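Local coordinates for putative alpha-L-fucosidase (Bacteroides thetaiotaomicron, PDB 4H41), which is a putative alpha-L-fucosidase built as a parallel eight-stranded barrel and probably acts on sugars of host glycans, at residues G36-E41 with G159-G164; M63-I68 with R332-F337. All coordinates share one frame; numbering follows the deposited sequence.

Interaction 1: G36-E41 with G159-G164; sequences GTFLDE and GWYISG
The single apolar meeting here is aromatic: the ring of F38 turns its edge to the face of Y161, in a T-shaped pair whose planes stand at 71° and whose centroids lie 5.2 Å apart. One corner of the phenylalanine does most of the touching, because F38 CE1 sits over the middle of the tyrosine ring, 3.8 Å from Y161 CE2. The strands themselves stay well separated, with F38 CA and Y161 CA 9.9 Å apart, and the two side chains bridge the gap by crossing at about a right angle. In Y161, CG opposite the backbone N (chi1 167°) aims the ring across the barrel, and chi2 near 60° turns its face to F38. Over the other face lies S163 N, displaced toward the rim, and the ring of F194 meets the tyrosine obliquely.

Polar bonds hold the strand and loop that carry F38. T37 OG1 bonds F38 O at 2.8 Å, on a lone pair in the carbonyl plane; T310 O competes for its one proton, and F313 N donates to the hydroxyl. Beyond the strand the chain makes an inverse gamma turn centred on D40, closed by E41 N to L39 O at 2.8 Å, while E312 OE2 bonds D40 N. At the polar end of the tyrosine, Y161 OH is hydrogen-bonded to an unidentified bound molecule, probably picked up from the crystallisation liquor.

Strands 34-39 and 157-162 are the first and fourth of a closed parallel sheet and are not neighbours in it, so the rings meet through its interior. Such cross-barrel packing of inward-facing side chains belongs to the TIM-barrel fold, and its position close to the strands' C-terminal ends is where enzymes of this fold usually place their active sites.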
ATOM      1  N   GLY B  36     -24.847  -8.756  -2.424  1.00 18.08           N
ATOM      2  CA  GLY B  36     -24.288  -8.516  -3.741  1.00 17.37           C
ATOM      3  C   GLY B  36     -22.906  -7.932  -3.664  1.00 18.46           C
ATOM      4  O   GLY B  36     -22.522  -7.304  -2.664  1.00 16.72           O
ATOM      5  N   THR B  37     -22.087  -8.177  -4.719  1.00 15.77           N
ATOM      6  CA  THR B  37     -20.787  -7.556  -4.800  1.00 16.24           C
ATOM      7  C   THR B  37     -20.490  -7.177  -6.207  1.00 18.16           C
ATOM      8  O   THR B  37     -20.904  -7.864  -7.153  1.00 17.20           O
ATOM      9  CB  THR B  37     -19.657  -8.450  -4.250  1.00 20.81           C
ATOM     10  OG1 THR B  37     -18.417  -7.721  -4.284  1.00 18.37           O
ATOM     11  CG2 THR B  37     -19.521  -9.742  -4.987  1.00 18.84           C
ATOM     12  N   PHE B  38     -19.750  -6.081  -6.343  1.00 15.29           N
ATOM     13  CA  PHE B  38     -19.120  -5.759  -7.598  1.00 15.43           C
ATOM     14  C   PHE B  38     -18.014  -6.742  -7.834  1.00 19.28           C
ATOM     15  O   PHE B  38     -17.475  -7.358  -6.899  1.00 16.31           O
ATOM     16  CB  PHE B  38     -18.563  -4.350  -7.641  1.00 14.99           C
ATOM     17  CG  PHE B  38     -19.659  -3.318  -7.732  1.00 17.24           C
ATOM     18  CD1 PHE B  38     -20.222  -2.984  -8.959  1.00 17.04           C
ATOM     19  CD2 PHE B  38     -20.167  -2.717  -6.592  1.00 19.75           C
ATOM     20  CE1 PHE B  38     -21.213  -2.013  -9.050  1.00 18.84           C
ATOM     21  CE2 PHE B  38     -21.179  -1.745  -6.682  1.00 21.77           C
ATOM     22  CZ  PHE B  38     -21.710  -1.415  -7.908  1.00 19.36           C
ATOM     23  N   LEU B  39     -17.684  -6.877  -9.097  1.00 15.96           N
ATOM     24  CA  LEU B  39     -16.543  -7.594  -9.638  1.00 16.75           C
ATOM     25  C   LEU B  39     -15.756  -6.472 -10.261  1.00 21.13           C
ATOM     26  O   LEU B  39     -16.217  -5.919 -11.258  1.00 20.01           O
ATOM     27  CB  LEU B  39     -16.980  -8.659 -10.669  1.00 18.33           C
ATOM     28  CG  LEU B  39     -18.020  -9.671 -10.232  1.00 21.19           C
ATOM     29  CD1 LEU B  39     -18.590 -10.380 -11.436  1.00 21.96           C
ATOM     30  CD2 LEU B  39     -17.449 -10.632  -9.236  1.00 19.27           C
ATOM     31  N   ASP B  40     -14.577  -6.119  -9.722  1.00 16.08           N
ATOM     32  CA  ASP B  40     -13.867  -4.920 -10.131  1.00 16.66           C
ATOM     33  C   ASP B  40     -13.089  -5.083 -11.423  1.00 19.53           C
ATOM     34  O   ASP B  40     -11.856  -5.065 -11.439  1.00 22.19           O
ATOM     35  CB  ASP B  40     -12.950  -4.443  -9.008  1.00 18.33           C
ATOM     36  CG  ASP B  40     -12.370  -3.063  -9.272  1.00 22.47           C
ATOM     37  OD1 ASP B  40     -13.062  -2.234  -9.911  1.00 22.21           O
ATOM     38  OD2 ASP B  40     -11.241  -2.811  -8.823  1.00 23.28           O
ATOM     39  N   GLU B  41     -13.827  -5.205 -12.525  1.00 17.71           N
ATOM     40  CA  GLU B  41     -13.323  -5.268 -13.881  1.00 19.28           C
ATOM     41  C   GLU B  41     -14.186  -4.351 -14.745  1.00 22.37           C
ATOM     42  O   GLU B  41     -15.377  -4.541 -14.685  1.00 18.64           O
ATOM     43  CB  GLU B  41     -13.449  -6.709 -14.427  1.00 20.54           C
ATOM     44  CG  GLU B  41     -12.588  -7.717 -13.702  1.00 26.91           C
ATOM     45  CD  GLU B  41     -11.115  -7.694 -14.024  1.00 32.77           C
ATOM     46  OE1 GLU B  41     -10.693  -6.943 -14.937  1.00 27.05           O
ATOM     47  OE2 GLU B  41     -10.391  -8.477 -13.367  1.00 29.14           O
ATOM     48  N   GLY B 159     -29.357  -8.562 -15.248  1.00 20.94           N
ATOM     49  CA  GLY B 159     -29.490  -7.137 -15.029  1.00 19.88           C
ATOM     50  C   GLY B 159     -28.384  -6.313 -15.616  1.00 23.08           C
ATOM     51  O   GLY B 159     -27.412  -6.849 -16.160  1.00 23.23           O
ATOM     52  N   TRP B 160     -28.551  -5.003 -15.501  1.00 20.24           N
ATOM     53  CA  TRP B 160     -27.641  -4.006 -16.036  1.00 20.35           C
ATOM     54  C   TRP B 160     -27.225  -3.027 -14.971  1.00 20.75           C
ATOM     55  O   TRP B 160     -28.056  -2.571 -14.188  1.00 20.46           O
ATOM     56  CB  TRP B 160     -28.339  -3.226 -17.153  1.00 19.38           C
ATOM     57  CG  TRP B 160     -28.918  -4.087 -18.237  1.00 20.42           C
ATOM     58  CD1 TRP B 160     -30.161  -4.628 -18.276  1.00 23.23           C
ATOM     59  CD2 TRP B 160     -28.265  -4.482 -19.456  1.00 21.10           C
ATOM     60  NE1 TRP B 160     -30.368  -5.251 -19.493  1.00 23.87           N
ATOM     61  CE2 TRP B 160     -29.207  -5.207 -20.222  1.00 24.41           C
ATOM     62  CE3 TRP B 160     -26.978  -4.285 -19.983  1.00 22.78           C
ATOM     63  CZ2 TRP B 160     -28.904  -5.736 -21.484  1.00 24.35           C
ATOM     64  CZ3 TRP B 160     -26.698  -4.769 -21.268  1.00 25.15           C
ATOM     65  CH2 TRP B 160     -27.657  -5.487 -21.997  1.00 26.50           C
ATOM     66  N   TYR B 161     -25.957  -2.669 -14.955  1.00 18.76           N
ATOM     67  CA  TYR B 161     -25.432  -1.669 -14.049  1.00 16.73           C
ATOM     68  C   TYR B 161     -25.049  -0.466 -14.902  1.00 21.31           C
ATOM     69  O   TYR B 161     -24.195  -0.580 -15.791  1.00 19.81           O
ATOM     70  CB  TYR B 161     -24.259  -2.211 -13.216  1.00 18.10           C
ATOM     71  CG  TYR B 161     -23.517  -1.106 -12.507  1.00 16.29           C
ATOM     72  CD1 TYR B 161     -24.167  -0.278 -11.593  1.00 18.11           C
ATOM     73  CD2 TYR B 161     -22.194  -0.827 -12.807  1.00 16.98           C
ATOM     74  CE1 TYR B 161     -23.503   0.775 -10.971  1.00 19.61           C
ATOM     75  CE2 TYR B 161     -21.504   0.195 -12.157  1.00 17.85           C
ATOM     76  CZ  TYR B 161     -22.180   1.025 -11.268  1.00 18.98           C
ATOM     77  OH  TYR B 161     -21.581   2.093 -10.678  1.00 21.06           O
ATOM     78  N   ILE B 162     -25.691   0.670 -14.668  1.00 18.64           N
ATOM     79  CA  ILE B 162     -25.417   1.915 -15.416  1.00 20.55           C
ATOM     80  C   ILE B 162     -24.253   2.572 -14.689  1.00 25.31           C
ATOM     81  O   ILE B 162     -24.418   3.130 -13.601  1.00 24.32           O
ATOM     82  CB  ILE B 162     -26.703   2.767 -15.519  1.00 25.00           C
ATOM     83  CG1 ILE B 162     -27.811   1.976 -16.254  1.00 26.06           C
ATOM     84  CG2 ILE B 162     -26.417   4.095 -16.230  1.00 27.91           C
ATOM     85  CD1 ILE B 162     -29.174   2.485 -16.015  1.00 32.47           C
ATOM     86  N   SER B 163     -23.049   2.369 -15.234  1.00 22.27           N
ATOM     87  CA  SER B 163     -21.779   2.651 -14.575  1.00 20.90           C
ATOM     88  C   SER B 163     -21.312   4.111 -14.568  1.00 24.90           C
ATOM     89  O   SER B 163     -20.287   4.390 -13.930  1.00 25.33           O
ATOM     90  CB  SER B 163     -20.681   1.771 -15.191  1.00 22.80           C
ATOM     91  OG  SER B 163     -20.628   1.986 -16.586  1.00 28.30           O
ATOM     92  N   GLY B 164     -22.058   5.014 -15.182  1.00 21.79           N
ATOM     93  CA  GLY B 164     -21.749   6.440 -15.140  1.00 22.79           C
ATOM     94  C   GLY B 164     -21.961   7.010 -13.749  1.00 26.98           C
ATOM     95  O   GLY B 164     -23.107   7.197 -13.336  1.00 27.81           O
TER

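Interaction 2: M63-I68 with R332-F337; sequences MKRIGI and RYREYF
I66 and Y333 form the buried half of this contact, with I66 CD1 4.1 Å from Y333 CE1 and the two side chains crossing at about a right angle. CG1 of I66 takes the crowded position between the backbone N and the carbonyl carbon (chi1 63°), which sends CD1 toward the tyrosine, while the other branch packs on the aliphatic part of the arginine, I66 CG2 lying 4.0 Å from R334 CG. The tyrosine is held from several directions. F337 CD2 covers the centre of one face, and a water in the ring plane links the end of helix 53-65 to helix 324-337 by donating to I66 O at 2.7 Å and accepting from Y333 OH at 2.6 Å; that hydroxyl is also bonded to I34 N.

Toward solvent the chemistry changes from apolar to ionic. R65 extends its chain fully and lays its guanidinium flat on that of R334, the planes 23° apart, with R65 NH2 over the centre of the R334 guanidinium at 3.3 Å from R334 CZ. Stacked arginines are tolerated in water, and here the C-terminal carboxylate probably offsets part of the charge: R65 NH2 makes a salt bridge to K340 OXT, and R334 NH1 is hydrogen-bonded to I339 O.

G67, at positive phi, is the C-prime residue of a Schellman motif that ends the first helix, with I68 N bonded to M63 O and G67 N to K64 O, and the chain leaves it for strand 70-73. The contact thus joins the C-terminal end of helix 53-65 to helix 324-337, the last of the chain. Helix 290-302 packs on Y333 through L297, and F313 of the short helix 313-316 lies against I66 as well as the selenomethionine M63.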
HETATM    1  N   MSE B  63     -18.024 -16.290  -1.710  1.00 18.85           N
HETATM    2  CA  MSE B  63     -19.199 -15.415  -1.774  1.00 16.58           C
HETATM    3  C   MSE B  63     -20.456 -16.162  -1.423  1.00 19.82           C
HETATM    4  O   MSE B  63     -21.262 -15.693  -0.624  1.00 18.95           O
HETATM    5  CB  MSE B  63     -19.358 -14.825  -3.186  1.00 17.03           C
HETATM    6  CG  MSE B  63     -18.281 -13.845  -3.590  1.00 18.47           C
HETATM    7 SE   MSE B  63     -18.560 -13.477  -5.497  0.75 22.12          SE
HETATM    8  CE  MSE B  63     -16.826 -12.715  -5.897  1.00 21.08           C
ATOM      9  N   LYS B  64     -20.612 -17.360  -1.990  1.00 20.03           N
ATOM     10  CA  LYS B  64     -21.811 -18.161  -1.755  1.00 18.28           C
ATOM     11  C   LYS B  64     -21.980 -18.514  -0.291  1.00 20.80           C
ATOM     12  O   LYS B  64     -23.106 -18.487   0.230  1.00 19.34           O
ATOM     13  CB  LYS B  64     -21.756 -19.441  -2.592  1.00 20.13           C
ATOM     14  CG  LYS B  64     -23.041 -20.274  -2.604  1.00 25.72           C
ATOM     15  CD  LYS B  64     -24.111 -19.601  -3.407  1.00 38.43           C
ATOM     16  CE  LYS B  64     -25.376 -20.403  -3.537  1.00 35.52           C
ATOM     17  NZ  LYS B  64     -26.338 -19.612  -4.327  1.00 37.26           N
ATOM     18  N   ARG B  65     -20.873 -18.808   0.392  1.00 17.18           N
ATOM     19  CA  ARG B  65     -20.913 -19.138   1.815  1.00 17.48           C
ATOM     20  C   ARG B  65     -21.584 -18.053   2.646  1.00 22.92           C
ATOM     21  O   ARG B  65     -22.245 -18.379   3.628  1.00 21.56           O
ATOM     22  CB  ARG B  65     -19.509 -19.382   2.312  1.00 19.33           C
ATOM     23  CG  ARG B  65     -19.435 -19.820   3.744  1.00 25.90           C
ATOM     24  CD  ARG B  65     -18.021 -20.083   4.135  1.00 31.03           C
ATOM     25  NE  ARG B  65     -17.945 -20.550   5.514  1.00 32.35           N
ATOM     26  CZ  ARG B  65     -16.817 -20.791   6.164  1.00 43.17           C
ATOM     27  NH1 ARG B  65     -15.643 -20.592   5.571  1.00 31.71           N
ATOM     28  NH2 ARG B  65     -16.850 -21.236   7.410  1.00 36.34           N
ATOM     29  N   ILE B  66     -21.399 -16.769   2.315  1.00 19.31           N
ATOM     30  CA  ILE B  66     -22.003 -15.698   3.098  1.00 17.91           C
ATOM     31  C   ILE B  66     -23.330 -15.187   2.533  1.00 22.78           C
ATOM     32  O   ILE B  66     -23.882 -14.238   3.082  1.00 24.57           O
ATOM     33  CB  ILE B  66     -21.022 -14.523   3.365  1.00 20.46           C
ATOM     34  CG1 ILE B  66     -20.575 -13.818   2.073  1.00 20.09           C
ATOM     35  CG2 ILE B  66     -19.847 -14.997   4.165  1.00 19.03           C
ATOM     36  CD1 ILE B  66     -19.974 -12.423   2.328  1.00 23.43           C
ATOM     37  N   GLY B  67     -23.878 -15.839   1.519  1.00 18.60           N
ATOM     38  CA  GLY B  67     -25.183 -15.474   0.987  1.00 19.33           C
ATOM     39  C   GLY B  67     -25.197 -14.415  -0.086  1.00 21.28           C
ATOM     40  O   GLY B  67     -26.243 -13.834  -0.347  1.00 18.76           O
ATOM     41  N   ILE B  68     -24.084 -14.211  -0.783  1.00 18.33           N
ATOM     42  CA  ILE B  68     -24.091 -13.305  -1.918  1.00 18.06           C
ATOM     43  C   ILE B  68     -24.910 -14.016  -3.014  1.00 20.98           C
ATOM     44  O   ILE B  68     -24.714 -15.204  -3.276  1.00 18.96           O
ATOM     45  CB  ILE B  68     -22.674 -12.881  -2.341  1.00 20.45           C
ATOM     46  CG1 ILE B  68     -22.148 -11.783  -1.350  1.00 19.85           C
ATOM     47  CG2 ILE B  68     -22.643 -12.378  -3.800  1.00 18.38           C
ATOM     48  CD1 ILE B  68     -20.716 -11.508  -1.410  1.00 27.66           C
ATOM     49  N   ARG B 332     -14.672 -11.700  10.944  1.00 14.58           N
ATOM     50  CA  ARG B 332     -15.434 -10.805  11.859  1.00 13.66           C
ATOM     51  C   ARG B 332     -16.876 -10.659  11.392  1.00 17.26           C
ATOM     52  O   ARG B 332     -17.802 -10.626  12.217  1.00 13.76           O
ATOM     53  CB  ARG B 332     -14.787  -9.418  11.955  1.00 14.73           C
ATOM     54  CG  ARG B 332     -13.339  -9.358  12.429  1.00 15.08           C
ATOM     55  CD  ARG B 332     -13.084  -9.757  13.881  1.00 16.48           C
ATOM     56  NE  ARG B 332     -13.190 -11.198  14.133  1.00 17.51           N
ATOM     57  CZ  ARG B 332     -12.338 -12.138  13.724  1.00 19.42           C
ATOM     58  NH1 ARG B 332     -11.231 -11.812  13.055  1.00 17.86           N
ATOM     59  NH2 ARG B 332     -12.574 -13.408  13.990  1.00 21.50           N
ATOM     60  N   TYR B 333     -17.071 -10.574  10.069  1.00 14.14           N
ATOM     61  CA  TYR B 333     -18.392 -10.470   9.430  1.00 14.80           C
ATOM     62  C   TYR B 333     -19.220 -11.716   9.709  1.00 18.65           C
ATOM     63  O   TYR B 333     -20.378 -11.625  10.147  1.00 16.76           O
ATOM     64  CB  TYR B 333     -18.192 -10.238   7.929  1.00 14.61           C
ATOM     65  CG  TYR B 333     -19.460 -10.086   7.150  1.00 15.74           C
ATOM     66  CD1 TYR B 333     -20.117 -11.191   6.639  1.00 16.87           C
ATOM     67  CD2 TYR B 333     -20.015  -8.831   6.922  1.00 16.75           C
ATOM     68  CE1 TYR B 333     -21.304 -11.059   5.917  1.00 14.84           C
ATOM     69  CE2 TYR B 333     -21.172  -8.681   6.155  1.00 17.27           C
ATOM     70  CZ  TYR B 333     -21.827  -9.799   5.680  1.00 20.06           C
ATOM     71  OH  TYR B 333     -23.005  -9.661   5.003  1.00 19.26           O
ATOM     72  N   ARG B 334     -18.635 -12.889   9.517  1.00 16.71           N
ATOM     73  CA  ARG B 334     -19.339 -14.135   9.798  1.00 14.77           C
ATOM     74  C   ARG B 334     -19.700 -14.285  11.248  1.00 19.51           C
ATOM     75  O   ARG B 334     -20.748 -14.865  11.566  1.00 17.85           O
ATOM     76  CB  ARG B 334     -18.495 -15.353   9.376  1.00 17.44           C
ATOM     77  CG  ARG B 334     -18.416 -15.536   7.868  1.00 19.22           C
ATOM     78  CD  ARG B 334     -18.202 -16.974   7.489  1.00 25.44           C
ATOM     79  NE  ARG B 334     -16.971 -17.480   8.081  1.00 29.70           N
ATOM     80  CZ  ARG B 334     -16.881 -18.376   9.064  1.00 40.10           C
ATOM     81  NH1 ARG B 334     -17.977 -18.889   9.614  1.00 40.11           N
ATOM     82  NH2 ARG B 334     -15.697 -18.775   9.493  1.00 38.91           N
ATOM     83  N   GLU B 335     -18.823 -13.821  12.151  1.00 15.62           N
ATOM     84  CA  GLU B 335     -19.118 -13.900  13.568  1.00 16.62           C
ATOM     85  C   GLU B 335     -20.325 -13.016  13.959  1.00 18.97           C
ATOM     86  O   GLU B 335     -21.233 -13.449  14.655  1.00 18.77           O
ATOM     87  CB  GLU B 335     -17.868 -13.500  14.387  1.00 19.00           C
ATOM     88  CG  GLU B 335     -16.855 -14.619  14.381  1.00 30.66           C
ATOM     89  CD  GLU B 335     -15.525 -14.334  15.050  1.00 50.18           C
ATOM     90  OE1 GLU B 335     -15.321 -13.179  15.481  1.00 28.03           O
ATOM     91  OE2 GLU B 335     -14.642 -15.223  15.023  1.00 38.58           O
ATOM     92  N   TYR B 336     -20.362 -11.804  13.467  1.00 14.52           N
ATOM     93  CA  TYR B 336     -21.447 -10.852  13.744  1.00 14.32           C
ATOM     94  C   TYR B 336     -22.768 -11.296  13.175  1.00 18.62           C
ATOM     95  O   TYR B 336     -23.787 -11.095  13.831  1.00 18.80           O
ATOM     96  CB  TYR B 336     -21.046  -9.481  13.186  1.00 14.03           C
ATOM     97  CG  TYR B 336     -22.098  -8.403  13.303  1.00 16.26           C
ATOM     98  CD1 TYR B 336     -22.286  -7.705  14.493  1.00 18.81           C
ATOM     99  CD2 TYR B 336     -22.924  -8.091  12.231  1.00 17.73           C
ATOM    100  CE1 TYR B 336     -23.257  -6.704  14.595  1.00 19.34           C
ATOM    101  CE2 TYR B 336     -23.919  -7.113  12.338  1.00 18.72           C
ATOM    102  CZ  TYR B 336     -24.041  -6.387  13.495  1.00 20.66           C
ATOM    103  OH  TYR B 336     -25.013  -5.416  13.537  1.00 18.91           O
ATOM    104  N   PHE B 337     -22.758 -11.940  11.993  1.00 17.47           N
ATOM    105  CA  PHE B 337     -23.950 -12.403  11.325  1.00 18.50           C
ATOM    106  C   PHE B 337     -24.250 -13.874  11.565  1.00 23.06           C
ATOM    107  O   PHE B 337     -25.217 -14.372  11.004  1.00 20.77           O
ATOM    108  CB  PHE B 337     -23.845 -12.125   9.823  1.00 19.32           C
ATOM    109  CG  PHE B 337     -24.134 -10.676   9.515  1.00 18.65           C
ATOM    110  CD1 PHE B 337     -25.389 -10.132   9.781  1.00 19.90           C
ATOM    111  CD2 PHE B 337     -23.193  -9.882   8.902  1.00 18.05           C
ATOM    112  CE1 PHE B 337     -25.678  -8.799   9.459  1.00 19.95           C
ATOM    113  CE2 PHE B 337     -23.460  -8.529   8.629  1.00 21.14           C
ATOM    114  CZ  PHE B 337     -24.696  -7.991   8.925  1.00 18.45           C
TER
HETATM  115  O   HOH W   1     -23.992 -11.645   3.718  1.00 23.65           O

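In the fold
Interaction 1 lies in the core, its centre about 5 Å from the centre of the chain, whereas interaction 2 is about 18 Å out, in the layer of helices, and partly open to solvent. Their chemistry follows: an edge-to-face aromatic pair, with F194 against both rings, spans the barrel interior, while the outer contact grades from apolar packing through a bridging water to stacked guanidiniums beside the C-terminal carboxylate. Strand 34-39 and helix 53-65 follow each other in the chain, and they also touch directly, with T37 CG2 3.9 Å from M63 SE. Strand 34-39 thus sends F38 into the barrel and T37 out against helix 53-65.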